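Side-chain contacts in diadenosine Tetraphosphate Hydrolase (Caenorhabditis elegans, PDB 1KTG), which hydrolyses diadenosine tetraphosphate asymmetrically to AMP and ATP, using divalent metal ions such as magnesium: residues Asn106-Glu111 with Ile116-Tyr121; Ala48-Thr53 with Ile59-Leu64; Val85-Ala90 with Ala122-Leu127. All coordinates share one frame; numbering follows the deposited sequence.

Contact 1 (Asn106-Glu111 with Ile116-Tyr121). With MG (magnesium ion), chain E; AMP (adenosine monophosphate), chain J.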
loop_
_atom_site.group_PDB
_atom_site.type_symbol
_atom_site.label_atom_id
_atom_site.label_comp_id
_atom_site.label_asym_id
_atom_site.label_seq_id
_atom_site.Cartn_x
_atom_site.Cartn_y
_atom_site.Cartn_z
ATOM N N ASN A 106 -4.734 -11.450 6.982
ATOM C CA ASN A 106 -3.603 -11.218 7.885
ATOM C C ASN A 106 -2.848 -9.972 7.442
ATOM O O ASN A 106 -3.130 -9.416 6.386
ATOM C CB ASN A 106 -2.663 -12.433 7.852
ATOM C CG ASN A 106 -1.746 -12.533 9.087
ATOM O OD1 ASN A 106 -0.844 -13.369 9.127
ATOM N ND2 ASN A 106 -1.995 -11.708 10.095
ATOM N N TRP A 107 -1.919 -9.508 8.265
ATOM C CA TRP A 107 -1.090 -8.370 7.909
ATOM C C TRP A 107 0.258 -8.538 8.566
ATOM O O TRP A 107 0.437 -9.398 9.415
ATOM C CB TRP A 107 -1.736 -7.038 8.334
ATOM C CG TRP A 107 -1.640 -6.699 9.804
ATOM C CD1 TRP A 107 -0.610 -6.057 10.427
ATOM C CD2 TRP A 107 -2.620 -6.948 10.817
ATOM N NE1 TRP A 107 -0.880 -5.912 11.766
ATOM C CE2 TRP A 107 -2.114 -6.441 12.028
ATOM C CE3 TRP A 107 -3.884 -7.542 10.822
ATOM C CZ2 TRP A 107 -2.814 -6.527 13.228
ATOM C CZ3 TRP A 107 -4.577 -7.626 12.017
ATOM C CH2 TRP A 107 -4.041 -7.125 13.201
ATOM N N LYS A 108 1.218 -7.716 8.165
ATOM C CA LYS A 108 2.539 -7.739 8.782
ATOM C C LYS A 108 3.210 -6.392 8.612
ATOM O O LYS A 108 3.074 -5.746 7.568
ATOM C CB LYS A 108 3.421 -8.821 8.165
ATOM C CG LYS A 108 4.683 -9.108 8.975
ATOM C CD LYS A 108 5.487 -10.258 8.367
ATOM C CE LYS A 108 6.823 -10.495 9.064
ATOM N NZ LYS A 108 7.725 -11.385 8.238
ATOM N N TRP A 109 3.907 -5.952 9.650
ATOM C CA TRP A 109 4.717 -4.743 9.536
ATOM C C TRP A 109 6.112 -5.241 9.172
ATOM O O TRP A 109 6.743 -5.958 9.945
ATOM C CB TRP A 109 4.725 -3.964 10.843
ATOM C CG TRP A 109 3.459 -3.197 11.071
ATOM C CD1 TRP A 109 2.422 -3.545 11.879
ATOM C CD2 TRP A 109 3.112 -1.938 10.493
ATOM N NE1 TRP A 109 1.445 -2.581 11.834
ATOM C CE2 TRP A 109 1.850 -1.582 10.989
ATOM C CE3 TRP A 109 3.747 -1.071 9.595
ATOM C CZ2 TRP A 109 1.210 -0.395 10.625
ATOM C CZ3 TRP A 109 3.107 0.111 9.240
ATOM C CH2 TRP A 109 1.854 0.431 9.753
ATOM N N CYS A 110 6.592 -4.855 7.995
ATOM C CA CYS A 110 7.819 -5.414 7.447
ATOM C C CYS A 110 8.923 -4.418 7.151
ATOM O O CYS A 110 8.680 -3.398 6.521
ATOM C CB CYS A 110 7.514 -6.103 6.115
ATOM S SG CYS A 110 6.032 -7.136 6.087
ATOM N N GLU A 111 10.138 -4.757 7.583
ATOM C CA GLU A 111 11.329 -4.024 7.181
ATOM C C GLU A 111 11.503 -4.198 5.660
ATOM O O GLU A 111 11.000 -5.153 5.066
ATOM C CB GLU A 111 12.558 -4.507 7.945
ATOM C CG GLU A 111 12.542 -4.102 9.405
ATOM C CD GLU A 111 13.793 -4.541 10.147
ATOM O OE1 GLU A 111 14.879 -4.503 9.538
ATOM O OE2 GLU A 111 13.687 -4.899 11.339
ATOM N N ILE A 116 9.909 -6.750 0.580
ATOM C CA ILE A 116 10.150 -7.079 -0.822
ATOM C C ILE A 116 9.946 -8.574 -1.048
ATOM O O ILE A 116 9.275 -8.980 -1.998
ATOM C CB ILE A 116 11.563 -6.646 -1.258
ATOM C CG1 ILE A 116 11.651 -5.123 -1.321
ATOM C CG2 ILE A 116 11.907 -7.207 -2.614
ATOM C CD1 ILE A 116 13.084 -4.607 -1.299
ATOM N N LYS A 117 10.511 -9.385 -0.165
ATOM C CA LYS A 117 10.349 -10.828 -0.268
ATOM C C LYS A 117 8.868 -11.232 -0.217
ATOM O O LYS A 117 8.421 -12.057 -1.018
ATOM C CB LYS A 117 11.117 -11.533 0.845
ATOM N N ILE A 118 8.124 -10.664 0.732
ATOM C CA ILE A 118 6.716 -11.023 0.935
ATOM C C ILE A 118 5.825 -10.531 -0.221
ATOM O O ILE A 118 4.922 -11.246 -0.656
ATOM C CB ILE A 118 6.198 -10.500 2.299
ATOM C CG1 ILE A 118 6.806 -11.325 3.442
ATOM C CG2 ILE A 118 4.676 -10.556 2.360
ATOM C CD1 ILE A 118 6.460 -10.825 4.856
ATOM N N ALA A 119 6.106 -9.335 -0.727
ATOM C CA ALA A 119 5.331 -8.740 -1.823
ATOM C C ALA A 119 5.585 -9.522 -3.105
ATOM O O ALA A 119 4.728 -9.602 -3.983
ATOM C CB ALA A 119 5.695 -7.287 -2.004
ATOM N N ASP A 120 6.788 -10.074 -3.182
ATOM C CA ASP A 120 7.210 -11.016 -4.210
ATOM C C ASP A 120 7.349 -10.479 -5.641
ATOM O O ASP A 120 8.304 -10.834 -6.320
ATOM C CB ASP A 120 6.362 -12.292 -4.154
ATOM C CG ASP A 120 6.729 -13.278 -5.233
ATOM O OD1 ASP A 120 7.894 -13.756 -5.277
ATOM O OD2 ASP A 120 5.901 -13.628 -6.094
ATOM N N TYR A 121 6.451 -9.618 -6.094
ATOM C CA TYR A 121 6.526 -9.093 -7.458
ATOM C C TYR A 121 7.669 -8.091 -7.630
ATOM O O TYR A 121 7.778 -7.117 -6.887
ATOM C CB TYR A 121 5.197 -8.450 -7.839
ATOM C CG TYR A 121 4.032 -9.373 -7.582
ATOM C CD1 TYR A 121 3.140 -9.131 -6.549
ATOM C CD2 TYR A 121 3.854 -10.515 -8.341
ATOM C CE1 TYR A 121 2.075 -9.996 -6.305
ATOM C CE2 TYR A 121 2.798 -11.382 -8.102
ATOM C CZ TYR A 121 1.920 -11.116 -7.087
ATOM O OH TYR A 121 0.868 -11.979 -6.852
HETATM MG MG MG E . 12.393 -5.237 12.899
HETATM P P AMP J . -4.656 -7.454 -7.010
HETATM O O1P AMP J . -3.864 -7.378 -5.718
HETATM O O2P AMP J . -4.238 -6.349 -7.954
HETATM O O3P AMP J . -6.115 -7.567 -6.680
HETATM O "O5'" AMP J . -4.226 -8.849 -7.691
HETATM C "C5'" AMP J . -4.852 -9.314 -8.883
HETATM C "C4'" AMP J . -4.007 -10.441 -9.449
HETATM O "O4'" AMP J . -2.775 -9.881 -9.889
HETATM C "C3'" AMP J . -3.682 -11.495 -8.403
HETATM O "O3'" AMP J . -3.802 -12.785 -8.984
HETATM C "C2'" AMP J . -2.256 -11.192 -7.972
HETATM O "O2'" AMP J . -1.484 -12.364 -7.753
HETATM C "C1'" AMP J . -1.677 -10.399 -9.133
HETATM N N9 AMP J . -0.790 -9.282 -8.728
HETATM C C8 AMP J . -0.913 -8.457 -7.667
HETATM N N7 AMP J . 0.108 -7.563 -7.659
HETATM C C5 AMP J . 0.885 -7.801 -8.711
HETATM C C6 AMP J . 2.118 -7.210 -9.269
HETATM N N6 AMP J . 2.716 -6.161 -8.653
HETATM N N1 AMP J . 2.624 -7.750 -10.389
HETATM C C2 AMP J . 2.033 -8.797 -11.004
HETATM N N3 AMP J . 0.902 -9.376 -10.540
HETATM C C4 AMP J . 0.301 -8.934 -9.424
HETATM O O HOH W 1 11.821 -3.138 13.104
HETATM O O HOH W 2 10.591 -5.385 11.727
#

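Contact 2 (Ala48-Thr53 with Ile59-Leu64). With MG (magnesium ion), chain I; MG (magnesium ion), chain G; OH (hydroxide ion), chain D.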
loop_
_atom_site.group_PDB
_atom_site.type_symbol
_atom_site.label_atom_id
_atom_site.label_comp_id
_atom_site.label_asym_id
_atom_site.label_seq_id
_atom_site.Cartn_x
_atom_site.Cartn_y
_atom_site.Cartn_z
ATOM N N ALA A 48 -9.525 7.100 -4.150
ATOM C CA ALA A 48 -9.606 5.649 -4.067
ATOM C C ALA A 48 -8.580 5.097 -3.073
ATOM O O ALA A 48 -8.890 4.250 -2.233
ATOM C CB ALA A 48 -9.404 5.051 -5.438
ATOM N N ALA A 49 -7.363 5.605 -3.155
ATOM C CA ALA A 49 -6.288 5.150 -2.281
ATOM C C ALA A 49 -6.638 5.388 -0.815
ATOM O O ALA A 49 -6.380 4.553 0.047
ATOM C CB ALA A 49 -5.005 5.871 -2.629
ATOM N N ILE A 50 -7.210 6.548 -0.540
ATOM C CA ILE A 50 -7.582 6.896 0.828
ATOM C C ILE A 50 -8.737 6.020 1.314
ATOM O O ILE A 50 -8.700 5.464 2.421
ATOM C CB ILE A 50 -7.936 8.388 0.901
ATOM C CG1 ILE A 50 -6.685 9.228 0.623
ATOM C CG2 ILE A 50 -8.527 8.740 2.282
ATOM C CD1 ILE A 50 -6.960 10.709 0.404
ATOM N N ARG A 51 -9.760 5.872 0.480
ATOM C CA ARG A 51 -10.930 5.094 0.873
ATOM C C ARG A 51 -10.581 3.620 1.068
ATOM O O ARG A 51 -11.028 2.982 2.019
ATOM C CB ARG A 51 -12.051 5.242 -0.154
ATOM C CG ARG A 51 -13.257 4.341 0.116
ATOM C CD ARG A 51 -14.282 4.326 -1.001
ATOM N NE ARG A 51 -13.618 4.157 -2.289
ATOM C CZ ARG A 51 -13.106 3.015 -2.728
ATOM N NH1 ARG A 51 -13.200 1.921 -1.993
ATOM N NH2 ARG A 51 -12.492 2.968 -3.911
ATOM N N GLU A 52 -9.792 3.075 0.163
ATOM C CA GLU A 52 -9.401 1.668 0.275
ATOM C C GLU A 52 -8.538 1.438 1.504
ATOM O O GLU A 52 -8.598 0.379 2.137
ATOM C CB GLU A 52 -8.677 1.210 -0.992
ATOM C CG GLU A 52 -9.598 1.098 -2.205
ATOM C CD GLU A 52 -10.447 -0.165 -2.226
ATOM O OE1 GLU A 52 -10.131 -1.125 -1.490
ATOM O OE2 GLU A 52 -11.426 -0.202 -3.005
ATOM N N THR A 53 -7.739 2.433 1.856
ATOM C CA THR A 53 -6.923 2.307 3.050
ATOM C C THR A 53 -7.814 2.239 4.277
ATOM O O THR A 53 -7.596 1.413 5.175
ATOM C CB THR A 53 -5.959 3.467 3.142
ATOM O OG1 THR A 53 -4.964 3.295 2.132
ATOM C CG2 THR A 53 -5.194 3.439 4.457
ATOM N N ILE A 59 -7.418 2.512 8.708
ATOM C CA ILE A 59 -6.580 3.687 8.911
ATOM C C ILE A 59 -7.207 4.847 8.133
ATOM O O ILE A 59 -7.416 4.753 6.908
ATOM C CB ILE A 59 -5.157 3.434 8.427
ATOM C CG1 ILE A 59 -4.502 2.345 9.273
ATOM C CG2 ILE A 59 -4.342 4.716 8.497
ATOM C CD1 ILE A 59 -3.199 1.797 8.706
ATOM N N THR A 60 -7.483 5.930 8.856
ATOM C CA THR A 60 -8.106 7.126 8.304
ATOM C C THR A 60 -7.073 8.130 7.800
ATOM O O THR A 60 -5.893 8.095 8.171
ATOM C CB THR A 60 -8.977 7.838 9.356
ATOM O OG1 THR A 60 -8.140 8.496 10.323
ATOM C CG2 THR A 60 -9.821 6.851 10.175
ATOM N N LYS A 61 -7.541 9.050 6.969
ATOM C CA LYS A 61 -6.673 10.071 6.403
ATOM C C LYS A 61 -6.013 10.882 7.510
ATOM O O LYS A 61 -4.851 11.272 7.400
ATOM C CB LYS A 61 -7.488 10.985 5.491
ATOM C CG LYS A 61 -6.817 12.297 5.138
ATOM C CD LYS A 61 -5.767 12.117 4.071
ATOM C CE LYS A 61 -5.227 13.468 3.565
ATOM N NZ LYS A 61 -6.267 14.498 3.344
ATOM N N GLU A 62 -6.751 11.100 8.588
ATOM C CA GLU A 62 -6.299 11.933 9.689
ATOM C C GLU A 62 -5.148 11.293 10.472
ATOM O O GLU A 62 -4.402 11.973 11.155
ATOM C CB GLU A 62 -7.471 12.206 10.635
ATOM C CG GLU A 62 -8.646 12.976 10.026
ATOM C CD GLU A 62 -9.375 12.239 8.900
ATOM O OE1 GLU A 62 -9.658 11.031 9.020
ATOM O OE2 GLU A 62 -9.675 12.884 7.870
ATOM N N GLN A 63 -5.031 9.973 10.373
ATOM C CA GLN A 63 -3.980 9.238 11.059
ATOM C C GLN A 63 -2.701 9.194 10.234
ATOM O O GLN A 63 -1.691 8.663 10.677
ATOM C CB GLN A 63 -4.449 7.804 11.299
ATOM C CG GLN A 63 -5.606 7.681 12.255
ATOM C CD GLN A 63 -6.179 6.281 12.263
ATOM O OE1 GLN A 63 -6.995 5.933 11.416
ATOM N NE2 GLN A 63 -5.740 5.472 13.212
ATOM N N LEU A 64 -2.747 9.753 9.030
ATOM C CA LEU A 64 -1.633 9.650 8.100
ATOM C C LEU A 64 -1.021 10.989 7.704
ATOM O O LEU A 64 -1.697 12.007 7.673
ATOM C CB LEU A 64 -2.121 8.988 6.801
ATOM C CG LEU A 64 -2.634 7.555 6.860
ATOM C CD1 LEU A 64 -3.141 7.158 5.473
ATOM C CD2 LEU A 64 -1.543 6.618 7.344
HETATM MG MG MG I . -10.605 -3.138 -1.262
HETATM MG MG MG G . -12.463 -1.710 -3.908
HETATM O O OH D . -12.536 -3.000 -2.225
HETATM O O HOH W 3 -7.958 6.612 4.866
HETATM O O HOH W 4 -14.323 -0.725 -2.972
HETATM O O HOH W 5 -13.845 -3.170 -4.764
HETATM O O HOH W 6 -12.937 -0.512 -5.486
HETATM O O HOH W 7 -11.756 -2.564 0.501
#

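Contact 3 (Val85-Ala90 with Ala122-Leu127)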
loop_
_atom_site.group_PDB
_atom_site.type_symbol
_atom_site.label_atom_id
_atom_site.label_comp_id
_atom_site.label_asym_id
_atom_site.label_seq_id
_atom_site.Cartn_x
_atom_site.Cartn_y
_atom_site.Cartn_z
ATOM N N VAL A 85 -1.896 0.460 -10.823
ATOM C CA VAL A 85 -2.120 0.732 -9.410
ATOM C C VAL A 85 -1.200 1.870 -9.007
ATOM O O VAL A 85 0.020 1.715 -8.964
ATOM C CB VAL A 85 -1.866 -0.483 -8.508
ATOM C CG1 VAL A 85 -2.286 -0.170 -7.062
ATOM C CG2 VAL A 85 -2.627 -1.699 -9.017
ATOM N N LYS A 86 -1.790 3.026 -8.737
ATOM C CA LYS A 86 -1.008 4.171 -8.311
ATOM C C LYS A 86 -0.900 4.183 -6.794
ATOM O O LYS A 86 -1.913 4.114 -6.108
ATOM C CB LYS A 86 -1.670 5.460 -8.768
ATOM C CG LYS A 86 -0.866 6.688 -8.392
ATOM C CD LYS A 86 -1.328 7.937 -9.126
ATOM C CE LYS A 86 -0.436 9.101 -8.759
ATOM N NZ LYS A 86 -0.829 10.391 -9.401
ATOM N N TYR A 87 0.325 4.281 -6.284
ATOM C CA TYR A 87 0.581 4.333 -4.839
ATOM C C TYR A 87 1.270 5.632 -4.432
ATOM O O TYR A 87 2.189 6.089 -5.104
ATOM C CB TYR A 87 1.553 3.215 -4.418
ATOM C CG TYR A 87 0.995 1.816 -4.450
ATOM C CD1 TYR A 87 1.218 0.983 -5.537
ATOM C CD2 TYR A 87 0.287 1.315 -3.374
ATOM C CE1 TYR A 87 0.723 -0.301 -5.560
ATOM C CE2 TYR A 87 -0.205 0.031 -3.385
ATOM C CZ TYR A 87 0.008 -0.770 -4.476
ATOM O OH TYR A 87 -0.483 -2.053 -4.477
ATOM N N TRP A 88 0.824 6.182 -3.309
ATOM C CA TRP A 88 1.509 7.270 -2.620
ATOM C C TRP A 88 2.090 6.716 -1.313
ATOM O O TRP A 88 1.517 5.825 -0.703
ATOM C CB TRP A 88 0.541 8.388 -2.253
ATOM C CG TRP A 88 0.151 9.341 -3.332
ATOM C CD1 TRP A 88 0.737 10.550 -3.625
ATOM C CD2 TRP A 88 -0.978 9.230 -4.203
ATOM N NE1 TRP A 88 0.067 11.166 -4.651
ATOM C CE2 TRP A 88 -0.990 10.376 -5.027
ATOM C CE3 TRP A 88 -1.968 8.260 -4.396
ATOM C CZ2 TRP A 88 -1.962 10.583 -6.007
ATOM C CZ3 TRP A 88 -2.929 8.473 -5.364
ATOM C CH2 TRP A 88 -2.915 9.621 -6.160
ATOM N N LEU A 89 3.236 7.247 -0.890
ATOM C CA LEU A 89 3.852 6.873 0.385
ATOM C C LEU A 89 3.151 7.657 1.512
ATOM O O LEU A 89 2.860 8.826 1.364
ATOM C CB LEU A 89 5.357 7.182 0.340
ATOM C CG LEU A 89 6.197 6.780 1.553
ATOM C CD1 LEU A 89 6.229 5.263 1.736
ATOM C CD2 LEU A 89 7.605 7.342 1.456
ATOM N N ALA A 90 2.870 7.006 2.635
ATOM C CA ALA A 90 2.147 7.650 3.722
ATOM C C ALA A 90 2.609 7.138 5.078
ATOM O O ALA A 90 2.659 5.927 5.308
ATOM C CB ALA A 90 0.662 7.409 3.559
ATOM N N ALA A 122 8.506 -8.334 -8.634
ATOM C CA ALA A 122 9.677 -7.505 -8.907
ATOM C C ALA A 122 9.398 -6.003 -8.933
ATOM O O ALA A 122 10.118 -5.240 -8.283
ATOM C CB ALA A 122 10.314 -7.924 -10.214
ATOM N N GLU A 123 8.371 -5.587 -9.676
ATOM C CA GLU A 123 8.027 -4.164 -9.783
ATOM C C GLU A 123 7.635 -3.569 -8.435
ATOM O O GLU A 123 7.976 -2.428 -8.146
ATOM C CB GLU A 123 6.871 -3.916 -10.765
ATOM C CG GLU A 123 6.957 -4.610 -12.110
ATOM C CD GLU A 123 8.327 -4.550 -12.724
ATOM O OE1 GLU A 123 8.947 -3.459 -12.702
ATOM O OE2 GLU A 123 8.779 -5.600 -13.236
ATOM N N MET A 124 6.887 -4.316 -7.624
ATOM C CA MET A 124 6.528 -3.824 -6.295
ATOM C C MET A 124 7.812 -3.646 -5.486
ATOM O O MET A 124 7.967 -2.657 -4.763
ATOM C CB MET A 124 5.571 -4.766 -5.562
ATOM C CG MET A 124 5.289 -4.347 -4.123
ATOM S SD MET A 124 4.508 -2.715 -3.963
ATOM C CE MET A 124 2.832 -3.101 -4.452
ATOM N N GLY A 125 8.738 -4.600 -5.623
ATOM C CA GLY A 125 10.034 -4.506 -4.957
ATOM C C GLY A 125 10.770 -3.215 -5.295
ATOM O O GLY A 125 11.228 -2.481 -4.405
ATOM N N SER A 126 10.882 -2.932 -6.586
ATOM C CA SER A 126 11.542 -1.710 -7.059
ATOM C C SER A 126 10.857 -0.449 -6.518
ATOM O O SER A 126 11.521 0.526 -6.168
ATOM C CB SER A 126 11.562 -1.690 -8.585
ATOM O OG SER A 126 12.361 -2.740 -9.077
ATOM N N LEU A 127 9.529 -0.485 -6.439
ATOM C CA LEU A 127 8.752 0.633 -5.916
ATOM C C LEU A 127 9.095 0.861 -4.439
ATOM O O LEU A 127 9.364 1.987 -4.013
ATOM C CB LEU A 127 7.253 0.355 -6.101
ATOM C CG LEU A 127 6.279 1.447 -5.663
ATOM C CD1 LEU A 127 4.982 1.365 -6.475
ATOM C CD2 LEU A 127 5.977 1.323 -4.185
#

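Contact 1 (Asn106-Glu111 with Ile116-Tyr121)
Ile118 meets Lys108 and Cys110 where, in this Nudix fold, strand 104-110 turns directly into helix 112-119, so that the short helix packs back over the strand it has just left. Early in the second segment, Ile116 O accepts the helix's last-turn hydrogen bond from Asp120 N at 3.0 Å, while its side chain touches Arg129 of helix 122-137.

Ile118 carries the contact. Its CG1 lies beside the backbone N (chi1 -72°), and the chain then runs on extended to push CD1 out toward the strand. There CD1 meets the sulfur of the buried Cys110, with SG 3.9 Å from CD1. The same methyl presses on the far half of Lys108, whose fully extended chain crosses Ile118 at about a right angle and brings CD to 3.7 Å from Ile118 CD1. The ammonium end of Lys108 is held by a salt bridge to Asp114, within the same helix, so one lysine gives the strand-helix turn both an apolar flank and an ionic tie. At the N-cap position of this helix, the end of Glu111 leads away from the contact; its OE2 binds a peripheral magnesium ion at 2.1 Å, and its OE1 forms a salt bridge with Lys17.

Asp120 breaks the helix with a positive phi of 68°. That break delivers Tyr121, at the N-cap position of the next helix, to the AMP. One face of its ring lies over the adenine, with CG 3.3 Å from AMP C6, and the base is covered along much of its length. The phenol then reaches past the base to the ribose, where Tyr121 OH and AMP O2' share a hydrogen bond of 2.5 Å.

Contact 2 (Ala48-Thr53 with Ile59-Leu64)
A chi1 of -71° turns Thr53 so that its two branches do different jobs: CG2 points to Ile59, and OG1 folds back to hydrogen-bond Ala49 O. Ala49 O accepts from both Thr53 OG1 and Thr53 N, which come from opposite faces of its plane. The contact joins the catalytic helix of the Nudix box to the loop that leads from it into strand 64-78. Thr53 CG2 rests 3.6 Å from Ile59 O and also nears Ile59 CB. One turn earlier, Ile50 lies against the aliphatic part of Lys61, with Ile50 CD1 4.1 Å from Lys61 CD.

On another side of the helix, Glu52 bends at chi2 (-79°) and spreads its carboxylate between two magnesium ions, which a hydroxide also bridges; Glu56 and Glu103 contribute to this cluster. Arg51 NH1 forms a salt bridge with Glu52 OE2 at 2.9 Å, coming from above the carboxylate plane, while OE2 lies at the edge of the guanidinium, in its plane. Arg51 is itself held by Glu43 and Glu55.

Water 3 joins the two backbones as well, donating to Ile50 O and to Ile59 O, each at 2.8 Å.

Contact 3 (Val85-Ala90 with Ala122-Leu127)
The sulfur of Met124 sits above the face of the Tyr87 ring but well clear of it, a Met-aromatic contact in which SD lies 5.2 Å from the ring centroid and 25° off the normal. This is the buried interface at which helix 122-137 covers one side of the central mixed sheet of the Nudix fold, here over strand 81-92.

The thioether comes close through its terminal methyl. Although the first bond of the Met124 side chain does not aim at the strand, bends at chi2 and chi3 swing the end round until it crosses the tyrosine at about a right angle. CE settles at the phenol end of the ring, 3.7 Å from Tyr87 CZ and nearly as close to CE1. One turn on, Leu127 CD1 lies 3.9 Å from Tyr87 CD1, its side chain also crossing the tyrosine at about a right angle. Its CG is anti to the backbone N (chi1 -177°), which sends CG on toward the ring and lets CD1 touch it. Two apolar side chains from successive turns of the helix thus lie one after the other along the CD1-CE1 side. Pro34 touches both Tyr87 and Met124, and Val9 of the neighbouring strand 3-14 also touches the ring.

Alternation along the strand keeps the two sides of the sheet apart. Leu89 extends the same packing to Phe131, Phe134 and Leu135 farther down the helix, whereas Trp88 faces the other way and meets Trp46 of the Nudix helix edge-to-face. Lys86 shares that second side and lays CE over one face of the Trp88 ring. The Met124 side chain also passes about 4 Å from the bound AMP, so this packing lies next to the nucleotide. At the phenol end, the closest approach of the contact is that of Met124 CE to Tyr87 OH, 3.5 Å.

From the N terminus, contact 2 comes first and closes a short loop, folding the chain after the Nudix-box helix back onto it before strand 64-78 begins. Contact 3 closes a much longer excursion, from strand 81-92 to helix 122-137, and the small strand-to-helix turn of contact 1 falls entirely within that span. Contacts 1 and 3 touch where Ala119 packs on Met124 and Ile116 on Gly125, coupling the two consecutive helices. Contact 2 lies across the chain's centre from both. It reaches strand 81-92 through Ala49 on Trp88 and Leu64 on Ala90, so this strand is packed by the catalytic helix on one side and the C-terminal helix on the other.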